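Local coordinates for sucrose 6(F)-phosphate phosphorylase (Thermoanaerobacterium thermosaccharolyticum DSM 571, PDB 6S9V), which belongs to the alpha-amylase family of carbohydrate-active enzymes, built on a TIM-barrel catalytic domain, at residues Phe125-Lys130 against Glu165-Thr170; Met98-Ser103 against Gly214-Lys219; Asp111-Gly116 against Phe156-Thr161. One frame throughout, in Å; residues are numbered along the deposited sequence.

Contact 1. Residues Phe125-Lys130 against Glu165-Thr170; sequences FITLDK and EKVWTT
Ile126 and Trp168 meet twice, once through backbone and once through side chains. Trp168 N donates to Ile126 O at 2.9 Å, and beside this bond CB of Ile126 lies 3.6 Å from CB of Trp168. Leu128 meets the six-membered ring of the same indole: its CD2 comes in at the edge, in plane, 3.4 Å from Trp168 CE3. The other branch, CD1, lies against the aliphatic base of Lys166, 3.7 Å from its CB, while Leu128 N makes a weak bond to Lys166 O. Between these two backbone bonds Thr127 turns its methyl to Val167, where CG2 touches Val167 CG1 at 3.8 Å. With chi1 at 45° its OG1 is placed to donate to Asp129 OD1, meeting it on the syn side at 2.7 Å.

Two waters extend the join, one linking Ile126 N to Trp168 O, the other Asp129 N to Glu165 OE2. Further out, Arg117 forms salt bridges to both Asp129 and Glu165, a shared cation that probably eases the proximity of two carboxylates. Lys130 NZ folds back to donate to Phe125 O and also makes salt bridges to Asp123 and Asp183. Ile126 centres an inverse gamma turn, and Thr127 and Val167 form a single beta bridge: a loop docked along strand 164-168 of an antiparallel hairpin, inserted between barrel strands 92-97 and 207-210, consistent with domain B of the alpha-amylase fold.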
loop_
_atom_site.group_PDB
_atom_site.type_symbol
_atom_site.label_atom_id
_atom_site.label_comp_id
_atom_site.label_asym_id
_atom_site.label_seq_id
_atom_site.Cartn_x
_atom_site.Cartn_y
_atom_site.Cartn_z
ATOM N N PHE A 125 -16.278 12.365 -16.033
ATOM C CA PHE A 125 -15.392 13.285 -15.334
ATOM C C PHE A 125 -16.193 14.290 -14.519
ATOM O O PHE A 125 -17.372 14.545 -14.778
ATOM C CB PHE A 125 -14.477 13.991 -16.344
ATOM C CG PHE A 125 -13.836 13.037 -17.312
ATOM C CD1 PHE A 125 -12.872 12.145 -16.878
ATOM C CD2 PHE A 125 -14.236 12.991 -18.636
ATOM C CE1 PHE A 125 -12.294 11.240 -17.755
ATOM C CE2 PHE A 125 -13.671 12.088 -19.512
ATOM C CZ PHE A 125 -12.706 11.209 -19.072
ATOM N N ILE A 126 -15.534 14.837 -13.502
ATOM C CA ILE A 126 -16.196 15.754 -12.563
ATOM C C ILE A 126 -15.955 17.160 -13.099
ATOM O O ILE A 126 -15.093 17.909 -12.639
ATOM C CB ILE A 126 -15.698 15.572 -11.123
ATOM C CG1 ILE A 126 -15.863 14.119 -10.672
ATOM C CG2 ILE A 126 -16.454 16.503 -10.181
ATOM C CD1 ILE A 126 -15.280 13.824 -9.294
ATOM N N THR A 127 -16.714 17.515 -14.129
ATOM C CA THR A 127 -16.803 18.914 -14.521
ATOM C C THR A 127 -17.398 19.700 -13.355
ATOM O O THR A 127 -18.273 19.205 -12.638
ATOM C CB THR A 127 -17.646 19.067 -15.784
ATOM O OG1 THR A 127 -18.829 18.268 -15.675
ATOM C CG2 THR A 127 -16.847 18.625 -17.012
ATOM N N LEU A 128 -16.897 20.916 -13.137
ATOM C CA LEU A 128 -17.232 21.620 -11.904
ATOM C C LEU A 128 -18.715 21.979 -11.812
ATOM O O LEU A 128 -19.191 22.296 -10.717
ATOM C CB LEU A 128 -16.389 22.888 -11.756
ATOM C CG LEU A 128 -14.873 22.713 -11.621
ATOM C CD1 LEU A 128 -14.273 23.949 -10.955
ATOM C CD2 LEU A 128 -14.473 21.471 -10.876
ATOM N N ASP A 129 -19.451 21.956 -12.925
ATOM C CA ASP A 129 -20.889 22.197 -12.852
ATOM C C ASP A 129 -21.616 21.118 -12.056
ATOM O O ASP A 129 -22.768 21.327 -11.663
ATOM C CB ASP A 129 -21.491 22.306 -14.254
ATOM C CG ASP A 129 -21.262 21.068 -15.095
ATOM O OD1 ASP A 129 -20.520 20.163 -14.660
ATOM O OD2 ASP A 129 -21.843 20.999 -16.200
ATOM N N LYS A 130 -20.987 19.964 -11.832
ATOM C CA LYS A 130 -21.568 18.937 -10.976
ATOM C C LYS A 130 -21.459 19.273 -9.494
ATOM O O LYS A 130 -22.145 18.642 -8.681
ATOM C CB LYS A 130 -20.906 17.581 -11.248
ATOM C CG LYS A 130 -21.193 17.016 -12.638
ATOM C CD LYS A 130 -20.466 15.696 -12.866
ATOM C CE LYS A 130 -20.929 14.993 -14.136
ATOM N NZ LYS A 130 -20.188 13.705 -14.386
ATOM N N GLU A 165 -12.401 24.787 -19.732
ATOM C CA GLU A 165 -13.214 23.934 -18.880
ATOM C C GLU A 165 -12.371 23.427 -17.724
ATOM O O GLU A 165 -11.248 22.948 -17.928
ATOM C CB GLU A 165 -13.801 22.740 -19.640
ATOM C CG GLU A 165 -14.804 21.944 -18.812
ATOM C CD GLU A 165 -16.222 22.056 -19.329
ATOM O OE1 GLU A 165 -16.437 21.827 -20.538
ATOM O OE2 GLU A 165 -17.123 22.380 -18.527
ATOM N N LYS A 166 -12.926 23.503 -16.526
ATOM C CA LYS A 166 -12.293 22.972 -15.330
ATOM C C LYS A 166 -12.894 21.620 -14.992
ATOM O O LYS A 166 -14.109 21.429 -15.091
ATOM C CB LYS A 166 -12.476 23.930 -14.153
ATOM C CG LYS A 166 -11.727 25.236 -14.305
ATOM C CD LYS A 166 -11.919 26.125 -13.086
ATOM C CE LYS A 166 -10.933 27.281 -13.089
ATOM N NZ LYS A 166 -11.374 28.373 -13.980
ATOM N N VAL A 167 -12.029 20.671 -14.635
ATOM C CA VAL A 167 -12.452 19.364 -14.154
ATOM C C VAL A 167 -11.676 19.059 -12.881
ATOM O O VAL A 167 -10.555 19.539 -12.677
ATOM C CB VAL A 167 -12.247 18.233 -15.189
ATOM C CG1 VAL A 167 -13.042 18.519 -16.451
ATOM C CG2 VAL A 167 -10.776 18.056 -15.498
ATOM N N TRP A 168 -12.280 18.248 -12.023
ATOM C CA TRP A 168 -11.672 17.923 -10.744
ATOM C C TRP A 168 -10.426 17.067 -10.942
ATOM O O TRP A 168 -10.436 16.085 -11.696
ATOM C CB TRP A 168 -12.693 17.204 -9.863
ATOM C CG TRP A 168 -12.515 17.453 -8.404
ATOM C CD1 TRP A 168 -11.928 16.630 -7.486
ATOM C CD2 TRP A 168 -12.896 18.638 -7.699
ATOM N NE1 TRP A 168 -11.942 17.222 -6.243
ATOM C CE2 TRP A 168 -12.528 18.458 -6.351
ATOM C CE3 TRP A 168 -13.517 19.832 -8.078
ATOM C CZ2 TRP A 168 -12.769 19.427 -5.376
ATOM C CZ3 TRP A 168 -13.755 20.795 -7.107
ATOM C CH2 TRP A 168 -13.379 20.584 -5.772
ATOM N N THR A 169 -9.349 17.445 -10.251
ATOM C CA THR A 169 -8.093 16.692 -10.269
ATOM C C THR A 169 -7.544 16.760 -8.846
ATOM O O THR A 169 -6.920 17.755 -8.466
ATOM C CB THR A 169 -7.099 17.248 -11.289
ATOM O OG1 THR A 169 -6.774 18.613 -10.982
ATOM C CG2 THR A 169 -7.697 17.187 -12.693
ATOM N N THR A 170 -7.810 15.711 -8.059
ATOM C CA THR A 170 -7.360 15.675 -6.670
ATOM C C THR A 170 -5.842 15.672 -6.577
ATOM O O THR A 170 -5.267 16.319 -5.696
ATOM C CB THR A 170 -7.929 14.437 -5.970
ATOM O OG1 THR A 170 -9.352 14.546 -5.873
ATOM C CG2 THR A 170 -7.336 14.273 -4.578
HETATM O O HOH W 1 -12.754 15.021 -12.979
HETATM O O HOH W 2 -18.487 22.608 -15.794
#

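Contact 2. Residues Met98-Ser103 against Gly214-Lys219; sequences MVNHVS and GYVIKK. With SO4 (sulfate ion), chain D.
Asn100 and Lys218 meet at the polar centre of this contact, where Lys218 NZ gives a weak hydrogen bond to Asn100 OD1 at 2.9 Å. The same ammonium donates to Tyr215 O at 2.7 Å and forms a salt bridge with Asp181, so three oxygens surround it. Its presence probably offsets the repulsion between Asn100 OD1 and Tyr215 O, two acceptors facing each other at 3.3 Å. The lysine chain doubles back to get there, bending at chi2 (68°) and then running extended to its tip.

The Asn100 amide is fixed at its other end as well: ND2 donates to His101 ND1 at 3.1 Å, nearly straight at 160° and close to both the ring plane and the amide plane. That bond, with the lysine at OD1, is consistent with the amide being placed this way round. OD1 also rests against Tyr215 CB, 3.5 Å away.

Away from this dense polar knot the two segments touch more sparingly. On the apolar side the valines meet through one methyl each, Val99 CG2 to Val216 CG1 at 3.8 Å. Beyond CB the Tyr215 ring leads away from 98-103, and its OH donates to sulfate O1 at 2.8 Å, with O1 at the edge of the ring, in its plane. His358 and Arg148 also bind this sulfate, which probably came from the crystallisation liquor. So probably did a BTB molecule, weakly hydrogen-bonded to His101 NE2, which may mark a pocket.

Phe171 and Phe225 meet the Tyr215 ring edge-to-face. Phe234 of helix 230-244 touches both valines, and Ile231 adds to Val216. The contact thus joins the loops that follow barrel strands 92-97 and 207-210, with strand 101-103 paired antiparallel with 179-181.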
loop_
_atom_site.group_PDB
_atom_site.type_symbol
_atom_site.label_atom_id
_atom_site.label_comp_id
_atom_site.label_asym_id
_atom_site.label_seq_id
_atom_site.Cartn_x
_atom_site.Cartn_y
_atom_site.Cartn_z
ATOM N N MET A 98 -7.268 2.130 -10.029
ATOM C CA MET A 98 -7.289 3.553 -9.684
ATOM C C MET A 98 -8.736 4.029 -9.760
ATOM O O MET A 98 -9.184 4.662 -10.722
ATOM C CB MET A 98 -6.362 4.341 -10.597
ATOM C CG MET A 98 -4.904 4.413 -10.081
ATOM S SD MET A 98 -4.077 2.830 -9.706
ATOM C CE MET A 98 -3.826 2.162 -11.357
ATOM N N VAL A 99 -9.491 3.717 -8.703
ATOM C CA VAL A 99 -10.906 4.047 -8.707
ATOM C C VAL A 99 -11.136 5.553 -8.721
ATOM O O VAL A 99 -12.235 5.999 -9.068
ATOM C CB VAL A 99 -11.657 3.432 -7.503
ATOM C CG1 VAL A 99 -11.745 1.923 -7.631
ATOM C CG2 VAL A 99 -10.997 3.832 -6.190
ATOM N N ASN A 100 -10.135 6.356 -8.345
ATOM C CA ASN A 100 -10.350 7.791 -8.209
ATOM C C ASN A 100 -10.044 8.578 -9.475
ATOM O O ASN A 100 -10.624 9.651 -9.668
ATOM C CB ASN A 100 -9.502 8.359 -7.056
ATOM C CG ASN A 100 -9.785 9.834 -6.789
ATOM O OD1 ASN A 100 -10.873 10.200 -6.343
ATOM N ND2 ASN A 100 -8.794 10.686 -7.045
ATOM N N HIS A 101 -9.157 8.091 -10.343
ATOM C CA HIS A 101 -8.696 8.930 -11.447
ATOM C C HIS A 101 -8.122 8.090 -12.578
ATOM O O HIS A 101 -7.746 6.927 -12.395
ATOM C CB HIS A 101 -7.654 9.950 -10.967
ATOM C CG HIS A 101 -6.554 9.348 -10.147
ATOM N ND1 HIS A 101 -6.497 9.470 -8.774
ATOM C CD2 HIS A 101 -5.468 8.621 -10.506
ATOM C CE1 HIS A 101 -5.425 8.840 -8.323
ATOM N NE2 HIS A 101 -4.783 8.318 -9.355
ATOM N N VAL A 102 -8.058 8.717 -13.757
ATOM C CA VAL A 102 -7.535 8.115 -14.980
ATOM C C VAL A 102 -6.663 9.153 -15.681
ATOM O O VAL A 102 -6.799 10.360 -15.470
ATOM C CB VAL A 102 -8.688 7.634 -15.899
ATOM C CG1 VAL A 102 -9.446 8.829 -16.476
ATOM C CG2 VAL A 102 -8.178 6.718 -16.998
ATOM N N SER A 103 -5.746 8.673 -16.521
ATOM C CA SER A 103 -4.866 9.583 -17.249
ATOM C C SER A 103 -5.662 10.540 -18.131
ATOM O O SER A 103 -6.641 10.150 -18.776
ATOM C CB SER A 103 -3.895 8.792 -18.120
ATOM O OG SER A 103 -3.101 9.668 -18.902
ATOM N N GLY A 214 -10.480 6.653 -0.610
ATOM C CA GLY A 214 -11.082 7.637 0.272
ATOM C C GLY A 214 -11.492 8.922 -0.415
ATOM O O GLY A 214 -12.279 9.692 0.148
ATOM N N TYR A 215 -10.993 9.170 -1.628
ATOM C CA TYR A 215 -11.230 10.433 -2.315
ATOM C C TYR A 215 -12.388 10.397 -3.305
ATOM O O TYR A 215 -12.699 11.435 -3.897
ATOM C CB TYR A 215 -9.959 10.864 -3.049
ATOM C CG TYR A 215 -8.838 11.189 -2.108
ATOM C CD1 TYR A 215 -8.716 12.455 -1.566
ATOM C CD2 TYR A 215 -7.922 10.216 -1.727
ATOM C CE1 TYR A 215 -7.701 12.762 -0.697
ATOM C CE2 TYR A 215 -6.900 10.512 -0.842
ATOM C CZ TYR A 215 -6.795 11.793 -0.337
ATOM O OH TYR A 215 -5.790 12.114 0.547
ATOM N N VAL A 216 -13.052 9.251 -3.489
ATOM C CA VAL A 216 -13.957 9.136 -4.627
ATOM C C VAL A 216 -15.238 9.952 -4.464
ATOM O O VAL A 216 -15.851 10.319 -5.474
ATOM C CB VAL A 216 -14.332 7.668 -4.931
ATOM C CG1 VAL A 216 -13.088 6.879 -5.325
ATOM C CG2 VAL A 216 -15.083 7.006 -3.762
ATOM N N ILE A 217 -15.661 10.274 -3.242
ATOM C CA ILE A 217 -16.882 11.049 -3.035
ATOM C C ILE A 217 -16.516 12.512 -2.812
ATOM O O ILE A 217 -15.819 12.855 -1.847
ATOM C CB ILE A 217 -17.712 10.517 -1.853
ATOM C CG1 ILE A 217 -18.094 9.048 -2.065
ATOM C CG2 ILE A 217 -18.968 11.379 -1.651
ATOM C CD1 ILE A 217 -18.867 8.768 -3.353
ATOM N N LYS A 218 -17.003 13.372 -3.697
ATOM C CA LYS A 218 -16.892 14.815 -3.541
ATOM C C LYS A 218 -18.247 15.350 -3.103
ATOM O O LYS A 218 -19.275 15.008 -3.699
ATOM C CB LYS A 218 -16.453 15.490 -4.837
ATOM C CG LYS A 218 -14.971 15.318 -5.177
ATOM C CD LYS A 218 -14.641 13.877 -5.523
ATOM C CE LYS A 218 -13.273 13.775 -6.158
ATOM N NZ LYS A 218 -12.867 12.372 -6.387
ATOM N N LYS A 219 -18.251 16.164 -2.055
ATOM C CA LYS A 219 -19.485 16.793 -1.594
ATOM C C LYS A 219 -19.140 18.169 -1.052
ATOM O O LYS A 219 -18.345 18.279 -0.113
ATOM C CB LYS A 219 -20.173 15.947 -0.518
ATOM C CG LYS A 219 -21.523 16.493 -0.053
ATOM C CD LYS A 219 -22.067 15.708 1.138
ATOM C CE LYS A 219 -22.804 14.449 0.698
ATOM N NZ LYS A 219 -23.649 13.878 1.787
HETATM S S SO4 D . -2.666 10.103 0.391
HETATM O O1 SO4 D . -3.952 10.081 1.099
HETATM O O2 SO4 D . -2.293 11.469 0.038
HETATM O O3 SO4 D . -1.652 9.524 1.264
HETATM O O4 SO4 D . -2.763 9.332 -0.842
#

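Contact 3. Residues Asp111-Gly116 against Phe156-Thr161; sequences DFLKKG and FKIEET
With CG1 of Ile158 anti to the carbonyl carbon (chi1 -55°) and a further turn at chi2 (-54°), CD1 is brought over one face of the Phe112 ring and to within 4.1 Å of Leu113 CD2. Leu113, also with CG anti to its carbonyl carbon (chi1 -73°), carries CD2 against Phe156 CB at 3.3 Å, a tight apolar touch. The other branch of Ile158, CG2, packs on Gly116, 3.5 Å from its N. Gly116 leaves the helix with positive phi, and the lack of a side chain there makes room for that methyl.

The last turn of the helix presents its carbonyls to the incoming backbone. Leu113 O takes Glu159 N at 2.8 Å, and Lys114 O takes Glu160 N at 3.1 Å. On the solvent side Glu160 runs alongside Lys115 in the same direction, its OE1 3.5 Å from Lys115 CG; the ammonium groups stay apart from the glutamates, and that of Lys115 makes a long salt bridge to Asp111.

Phe109, earlier in helix 107-115, meets Phe156 edge-to-face, and Val167 touches both Phe112 and Phe156. The C-terminal end of that helix therefore lies against the end of strand 153-157 and the turn that leads on to its antiparallel partner 164-168.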
loop_
_atom_site.group_PDB
_atom_site.type_symbol
_atom_site.label_atom_id
_atom_site.label_comp_id
_atom_site.label_asym_id
_atom_site.label_seq_id
_atom_site.Cartn_x
_atom_site.Cartn_y
_atom_site.Cartn_z
ATOM N N ASP A 111 -11.029 12.349 -25.907
ATOM C CA ASP A 111 -12.256 12.573 -26.668
ATOM C C ASP A 111 -13.034 13.741 -26.081
ATOM O O ASP A 111 -13.532 14.602 -26.815
ATOM C CB ASP A 111 -13.107 11.303 -26.669
ATOM C CG ASP A 111 -14.239 11.356 -27.673
ATOM O OD1 ASP A 111 -13.982 11.125 -28.872
ATOM O OD2 ASP A 111 -15.387 11.616 -27.263
ATOM N N PHE A 112 -13.096 13.812 -24.750
ATOM C CA PHE A 112 -13.774 14.914 -24.083
ATOM C C PHE A 112 -13.107 16.247 -24.390
ATOM O O PHE A 112 -13.789 17.244 -24.649
ATOM C CB PHE A 112 -13.793 14.675 -22.575
ATOM C CG PHE A 112 -14.248 15.864 -21.785
ATOM C CD1 PHE A 112 -15.567 16.270 -21.828
ATOM C CD2 PHE A 112 -13.351 16.593 -21.026
ATOM C CE1 PHE A 112 -15.988 17.372 -21.120
ATOM C CE2 PHE A 112 -13.767 17.699 -20.312
ATOM C CZ PHE A 112 -15.089 18.087 -20.358
ATOM N N LEU A 113 -11.772 16.294 -24.364
ATOM C CA LEU A 113 -11.101 17.551 -24.664
ATOM C C LEU A 113 -11.328 17.971 -26.106
ATOM O O LEU A 113 -11.288 19.164 -26.417
ATOM C CB LEU A 113 -9.608 17.446 -24.380
ATOM C CG LEU A 113 -9.191 17.422 -22.912
ATOM C CD1 LEU A 113 -7.674 17.503 -22.835
ATOM C CD2 LEU A 113 -9.830 18.551 -22.108
ATOM N N LYS A 114 -11.546 17.004 -26.999
ATOM C CA LYS A 114 -11.821 17.327 -28.392
ATOM C C LYS A 114 -13.237 17.863 -28.558
ATOM O O LYS A 114 -13.447 18.900 -29.197
ATOM C CB LYS A 114 -11.603 16.086 -29.258
ATOM C CG LYS A 114 -11.913 16.261 -30.744
ATOM C CD LYS A 114 -11.845 14.908 -31.447
ATOM C CE LYS A 114 -12.346 14.958 -32.881
ATOM N NZ LYS A 114 -11.248 15.287 -33.836
ATOM N N LYS A 115 -14.226 17.170 -27.989
ATOM C CA LYS A 115 -15.625 17.450 -28.276
ATOM C C LYS A 115 -16.381 18.115 -27.133
ATOM O O LYS A 115 -17.539 18.503 -27.329
ATOM C CB LYS A 115 -16.361 16.161 -28.675
ATOM C CG LYS A 115 -15.805 15.489 -29.918
ATOM C CD LYS A 115 -16.517 14.176 -30.202
ATOM C CE LYS A 115 -15.905 13.449 -31.390
ATOM N NZ LYS A 115 -16.494 12.093 -31.585
ATOM N N GLY A 116 -15.780 18.253 -25.957
ATOM C CA GLY A 116 -16.490 18.888 -24.859
ATOM C C GLY A 116 -17.699 18.067 -24.452
ATOM O O GLY A 116 -17.629 16.839 -24.319
ATOM N N PHE A 156 -8.599 22.979 -18.790
ATOM C CA PHE A 156 -8.256 22.454 -20.100
ATOM C C PHE A 156 -9.015 23.227 -21.167
ATOM O O PHE A 156 -10.068 23.811 -20.909
ATOM C CB PHE A 156 -8.579 20.962 -20.212
ATOM C CG PHE A 156 -7.834 20.111 -19.232
ATOM C CD1 PHE A 156 -6.596 19.583 -19.553
ATOM C CD2 PHE A 156 -8.370 19.843 -17.984
ATOM C CE1 PHE A 156 -5.916 18.795 -18.650
ATOM C CE2 PHE A 156 -7.693 19.065 -17.082
ATOM C CZ PHE A 156 -6.465 18.539 -17.412
ATOM N N LYS A 157 -8.472 23.202 -22.377
ATOM C CA LYS A 157 -9.068 23.871 -23.526
ATOM C C LYS A 157 -9.841 22.841 -24.335
ATOM O O LYS A 157 -9.284 21.812 -24.728
ATOM C CB LYS A 157 -7.983 24.521 -24.385
ATOM C CG LYS A 157 -8.489 25.266 -25.613
ATOM C CD LYS A 157 -7.326 25.656 -26.523
ATOM C CE LYS A 157 -7.785 26.489 -27.709
ATOM N NZ LYS A 157 -6.640 26.938 -28.555
ATOM N N ILE A 158 -11.124 23.105 -24.563
ATOM C CA ILE A 158 -11.925 22.235 -25.418
ATOM C C ILE A 158 -11.636 22.620 -26.863
ATOM O O ILE A 158 -11.791 23.781 -27.251
ATOM C CB ILE A 158 -13.419 22.350 -25.093
ATOM C CG1 ILE A 158 -13.671 22.068 -23.611
ATOM C CG2 ILE A 158 -14.220 21.384 -25.946
ATOM C CD1 ILE A 158 -13.110 20.730 -23.119
ATOM N N GLU A 159 -11.211 21.645 -27.663
ATOM C CA GLU A 159 -10.702 21.951 -28.993
ATOM C C GLU A 159 -11.803 22.511 -29.883
ATOM O O GLU A 159 -11.633 23.560 -30.515
ATOM C CB GLU A 159 -10.079 20.695 -29.608
ATOM C CG GLU A 159 -9.232 20.945 -30.851
ATOM C CD GLU A 159 -9.948 20.606 -32.147
ATOM O OE1 GLU A 159 -10.857 19.749 -32.129
ATOM O OE2 GLU A 159 -9.596 21.196 -33.191
ATOM N N GLU A 160 -12.951 21.839 -29.925
ATOM C CA GLU A 160 -13.980 22.199 -30.891
ATOM C C GLU A 160 -14.665 23.515 -30.545
ATOM O O GLU A 160 -15.194 24.173 -31.448
ATOM C CB GLU A 160 -14.992 21.057 -31.012
ATOM C CG GLU A 160 -14.439 19.883 -31.825
ATOM C CD GLU A 160 -15.427 18.745 -31.998
ATOM O OE1 GLU A 160 -16.436 18.709 -31.262
ATOM O OE2 GLU A 160 -15.181 17.873 -32.858
ATOM N N THR A 161 -14.660 23.926 -29.274
ATOM C CA THR A 161 -15.310 25.165 -28.871
ATOM C C THR A 161 -14.338 26.277 -28.502
ATOM O O THR A 161 -14.748 27.441 -28.452
ATOM C CB THR A 161 -16.235 24.921 -27.668
ATOM O OG1 THR A 161 -15.462 24.486 -26.543
ATOM C CG2 THR A 161 -17.270 23.865 -28.002
#

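All three contacts belong to the long excursion between barrel strands 92-97 and 207-210 and the loop just after it. Contact 2 closes this excursion, and contacts 1 and 3 are nested within it, their own segments alternating along the chain. Contacts 1 and 3 lie about 14 Å apart, centre to centre, each using one strand of the same hairpin, 164-168 or 153-157; Phe112 of contact 3 packs on Thr127 of contact 1. Contacts 1 and 2 are about 12 Å apart, centre to centre, and touch, Lys218 lying against Trp168 and Ile126. Contacts 2 and 3, about 22 Å between centres, do not touch, so contact 1 bridges them, carrying continuous packing from the barrel rim to the outlying helix 107-115.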